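Local coordinates for protein putative sugar isomerase (Parabacteroides distasonis, PDB 3LMZ) that is a putative sugar isomerase that has a xylose isomerase-like TIM barrel and probably interconverts sugar isomers, at residues E88-A98 against Y117-F127. Residues are numbered along the deposited sequence; the frame is centred on the assembly and turned at random. Where two conformers were deposited one is given.
Sequences EEEIDRAFDYA and YVDKKVKEYDF
F95 packs as a knob into the hole formed by V118, K121, V122 and Y125 of helix 115-125, and here the packing is tight. CB of K121 stands almost straight over the centre of the phenyl ring, 3.5 Å from its centroid. CB of F95 in turn lies over one face of the Y125 ring, whose plane is turned 49° from that of F95. F127, past the helix end, brings CD2 to 3.7 Å from F95 CD2 and sets CE2 against CB of A98. The two helices run nearly parallel, crossing at -24° with axes 10.5 Å apart, as expected for neighbouring outer helices of a TIM barrel joined through a parallel strand, 105-110. I106 of that strand meets F95, A98 and F127 from the barrel side. On this inner, buried side I91 CD1 also meets the edge of the Y117 ring at CD2. The outward side is polar and looser. Y117, with CG anti to the backbone N (chi1 -162°), reaches across to give its OH to D92 OD1, on the syn lone pair, at 2.5 Å. The same OD1 takes a salt bridge from K121 NZ at 3.2 Å. K121 NZ also pairs with E124 OE1, so its ammonium is shared by two carboxylates and is likely to help keep D92 ionised. A water joins K121 NZ, D92 O and Y125 OH. At the exposed end, the E88 carboxylate lies stacked on Y117, nearly parallel to the ring, with CG over the ring centre. A leucine in place of Y117 would probably leave D92 with K121 as its remaining partner across the helices and deprive the E88 chain of its flat support.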
# COMPACT_ATOMS: atom_id res chain seq x y z
N GLU A 88 -23.46 -9.38 -33.47
CA GLU A 88 -22.96 -8.26 -34.24
C GLU A 88 -23.59 -6.96 -33.71
O GLU A 88 -22.94 -5.91 -33.71
CB GLU A 88 -23.35 -8.41 -35.73
CG GLU A 88 -22.57 -9.47 -36.40
CD GLU A 88 -22.81 -9.52 -37.92
OE1 GLU A 88 -23.60 -8.72 -38.46
OE2 GLU A 88 -22.16 -10.37 -38.54
N GLU A 89 -24.87 -7.01 -33.34
CA GLU A 89 -25.54 -5.81 -32.80
C GLU A 89 -24.82 -5.30 -31.53
O GLU A 89 -24.64 -4.09 -31.35
CB GLU A 89 -27.01 -6.07 -32.47
CG GLU A 89 -27.78 -4.82 -32.04
CD GLU A 89 -28.82 -5.09 -30.96
OE1 GLU A 89 -29.96 -5.51 -31.31
OE2 GLU A 89 -28.49 -4.87 -29.76
N GLU A 90 -24.43 -6.20 -30.63
CA GLU A 90 -23.72 -5.76 -29.43
C GLU A 90 -22.40 -5.10 -29.79
O GLU A 90 -21.96 -4.18 -29.12
CB GLU A 90 -23.53 -6.95 -28.46
CG GLU A 90 -24.85 -7.35 -27.80
CD GLU A 90 -24.72 -8.51 -26.80
OE1 GLU A 90 -23.58 -8.95 -26.49
OE2 GLU A 90 -25.78 -8.96 -26.27
N ILE A 91 -21.73 -5.65 -30.80
CA ILE A 91 -20.46 -5.10 -31.25
C ILE A 91 -20.73 -3.69 -31.80
O ILE A 91 -20.01 -2.73 -31.55
CB ILE A 91 -19.75 -5.99 -32.22
CG1 ILE A 91 -19.45 -7.34 -31.55
CG2 ILE A 91 -18.43 -5.29 -32.73
CD1 ILE A 91 -18.94 -8.39 -32.52
N ASP A 92 -21.74 -3.59 -32.66
CA ASP A 92 -22.13 -2.28 -33.22
C ASP A 92 -22.36 -1.26 -32.12
O ASP A 92 -21.92 -0.08 -32.20
CB ASP A 92 -23.44 -2.35 -34.05
CG ASP A 92 -23.30 -3.09 -35.37
OD1 ASP A 92 -22.18 -3.30 -35.85
OD2 ASP A 92 -24.36 -3.47 -35.94
N ARG A 93 -23.14 -1.66 -31.12
CA ARG A 93 -23.44 -0.77 -30.00
C ARG A 93 -22.19 -0.38 -29.19
O ARG A 93 -22.05 0.80 -28.77
CB ARG A 93 -24.52 -1.34 -29.11
CG ARG A 93 -25.85 -1.28 -29.81
CD ARG A 93 -26.95 -1.88 -29.03
NE ARG A 93 -28.20 -1.73 -29.76
CZ ARG A 93 -29.37 -2.19 -29.33
NH1 ARG A 93 -29.44 -2.81 -28.16
NH2 ARG A 93 -30.46 -2.02 -30.08
N ALA A 94 -21.27 -1.33 -29.00
CA ALA A 94 -20.05 -1.04 -28.22
C ALA A 94 -19.11 -0.05 -28.91
O ALA A 94 -18.56 0.81 -28.28
CB ALA A 94 -19.32 -2.36 -27.91
N PHE A 95 -18.97 -0.19 -30.23
CA PHE A 95 -18.09 0.70 -30.98
C PHE A 95 -18.73 2.10 -31.00
O PHE A 95 -18.02 3.09 -30.84
CB PHE A 95 -17.79 0.13 -32.38
CG PHE A 95 -16.63 -0.78 -32.42
CD1 PHE A 95 -16.76 -2.08 -31.99
CD2 PHE A 95 -15.38 -0.35 -32.81
CE1 PHE A 95 -15.68 -2.94 -32.02
CE2 PHE A 95 -14.29 -1.19 -32.85
CZ PHE A 95 -14.44 -2.51 -32.43
N ASP A 96 -20.03 2.18 -31.21
CA ASP A 96 -20.65 3.51 -31.24
C ASP A 96 -20.53 4.18 -29.85
O ASP A 96 -20.16 5.36 -29.73
CB ASP A 96 -22.10 3.43 -31.72
CG ASP A 96 -22.78 4.76 -31.71
OD1 ASP A 96 -22.27 5.73 -32.30
OD2 ASP A 96 -23.84 4.84 -31.06
N TYR A 97 -20.75 3.40 -28.79
CA TYR A 97 -20.57 3.91 -27.42
C TYR A 97 -19.15 4.42 -27.19
O TYR A 97 -18.94 5.56 -26.75
CB TYR A 97 -20.93 2.78 -26.49
CG TYR A 97 -20.52 2.94 -25.02
CD1 TYR A 97 -21.20 3.80 -24.16
CD2 TYR A 97 -19.59 2.07 -24.47
CE1 TYR A 97 -20.90 3.83 -22.79
CE2 TYR A 97 -19.26 2.09 -23.09
CZ TYR A 97 -19.91 2.94 -22.26
OH TYR A 97 -19.63 2.86 -20.91
N ALA A 98 -18.13 3.63 -27.60
CA ALA A 98 -16.77 4.12 -27.45
C ALA A 98 -16.55 5.49 -28.13
O ALA A 98 -15.92 6.37 -27.62
CB ALA A 98 -15.78 3.12 -27.93
N TYR A 117 -15.94 -9.90 -37.41
CA TYR A 117 -16.70 -8.67 -37.30
C TYR A 117 -15.98 -7.60 -36.48
O TYR A 117 -15.99 -6.41 -36.81
CB TYR A 117 -18.09 -8.98 -36.72
CG TYR A 117 -19.10 -7.86 -36.98
CD1 TYR A 117 -19.64 -7.70 -38.23
CD2 TYR A 117 -19.52 -7.02 -35.98
CE1 TYR A 117 -20.56 -6.71 -38.53
CE2 TYR A 117 -20.44 -5.98 -36.24
CZ TYR A 117 -20.98 -5.88 -37.53
OH TYR A 117 -21.88 -4.85 -37.84
N VAL A 118 -15.33 -7.99 -35.39
CA VAL A 118 -14.46 -7.06 -34.66
C VAL A 118 -13.38 -6.46 -35.58
O VAL A 118 -13.15 -5.26 -35.57
CB VAL A 118 -13.80 -7.75 -33.46
CG1 VAL A 118 -12.79 -6.76 -32.77
CG2 VAL A 118 -14.86 -8.18 -32.44
N ASP A 119 -12.81 -7.30 -36.43
CA ASP A 119 -11.84 -6.87 -37.45
C ASP A 119 -12.42 -5.77 -38.35
O ASP A 119 -11.82 -4.70 -38.55
CB ASP A 119 -11.33 -8.06 -38.23
CG ASP A 119 -10.21 -7.71 -39.18
OD1 ASP A 119 -10.50 -7.02 -40.20
OD2 ASP A 119 -9.10 -8.23 -38.99
N LYS A 120 -13.62 -6.01 -38.89
CA LYS A 120 -14.34 -5.02 -39.69
C LYS A 120 -14.52 -3.71 -38.92
O LYS A 120 -14.30 -2.60 -39.45
CB LYS A 120 -15.73 -5.58 -40.09
CG LYS A 120 -16.50 -4.75 -41.03
CD LYS A 120 -17.94 -5.28 -41.21
CE LYS A 120 -18.18 -5.84 -42.52
NZ LYS A 120 -19.61 -6.27 -42.65
N LYS A 121 -14.87 -3.80 -37.63
CA LYS A 121 -15.18 -2.61 -36.84
C LYS A 121 -13.92 -1.82 -36.43
O LYS A 121 -13.94 -0.58 -36.51
CB LYS A 121 -16.05 -2.99 -35.62
CG LYS A 121 -17.50 -3.34 -36.02
CD LYS A 121 -18.29 -2.05 -36.31
CE LYS A 121 -19.63 -2.26 -36.95
NZ LYS A 121 -20.39 -0.94 -37.01
N VAL A 122 -12.81 -2.50 -36.16
CA VAL A 122 -11.61 -1.76 -35.87
C VAL A 122 -11.17 -1.00 -37.12
O VAL A 122 -10.65 0.11 -36.97
CB VAL A 122 -10.39 -2.56 -35.25
CG1 VAL A 122 -10.74 -3.19 -33.90
CG2 VAL A 122 -9.87 -3.62 -36.16
N LYS A 123 -11.41 -1.53 -38.34
CA LYS A 123 -11.09 -0.80 -39.57
C LYS A 123 -11.98 0.42 -39.76
O LYS A 123 -11.54 1.48 -40.17
CB LYS A 123 -11.22 -1.75 -40.76
CG LYS A 123 -10.08 -2.76 -40.82
CD LYS A 123 -10.28 -3.78 -41.95
CE LYS A 123 -9.03 -4.55 -42.30
NZ LYS A 123 -8.43 -5.40 -41.17
N GLU A 124 -13.27 0.26 -39.45
CA GLU A 124 -14.24 1.31 -39.61
C GLU A 124 -13.97 2.48 -38.68
O GLU A 124 -14.09 3.66 -39.06
CB GLU A 124 -15.65 0.75 -39.37
CG GLU A 124 -16.72 1.80 -39.44
CD GLU A 124 -18.11 1.31 -39.12
OE1 GLU A 124 -18.28 0.13 -38.76
OE2 GLU A 124 -19.06 2.14 -39.20
N TYR A 125 -13.59 2.21 -37.44
CA TYR A 125 -13.49 3.22 -36.39
C TYR A 125 -12.04 3.64 -36.06
O TYR A 125 -11.83 4.68 -35.42
CB TYR A 125 -14.14 2.74 -35.09
CG TYR A 125 -15.62 2.81 -35.09
CD1 TYR A 125 -16.35 1.81 -35.71
CD2 TYR A 125 -16.30 3.85 -34.50
CE1 TYR A 125 -17.73 1.86 -35.75
CE2 TYR A 125 -17.67 3.92 -34.50
CZ TYR A 125 -18.40 2.93 -35.14
OH TYR A 125 -19.78 3.01 -35.17
N ASP A 126 -11.07 2.86 -36.48
CA ASP A 126 -9.66 3.04 -36.12
C ASP A 126 -9.49 3.07 -34.59
O ASP A 126 -8.90 4.00 -34.02
CB ASP A 126 -9.07 4.32 -36.72
CG ASP A 126 -7.54 4.38 -36.56
OD1 ASP A 126 -6.81 3.32 -36.38
OD2 ASP A 126 -7.02 5.53 -36.64
N PHE A 127 -9.98 2.02 -33.94
CA PHE A 127 -9.82 1.80 -32.50
C PHE A 127 -8.98 0.52 -32.27
O PHE A 127 -8.94 -0.37 -33.14
CB PHE A 127 -11.20 1.55 -31.80
CG PHE A 127 -12.13 2.73 -31.80
CD1 PHE A 127 -11.71 4.01 -32.03
CD2 PHE A 127 -13.47 2.51 -31.47
CE1 PHE A 127 -12.61 5.09 -31.99
CE2 PHE A 127 -14.36 3.57 -31.41
CZ PHE A 127 -13.93 4.83 -31.66
O HOH W 1 -20.99 0.58 -34.75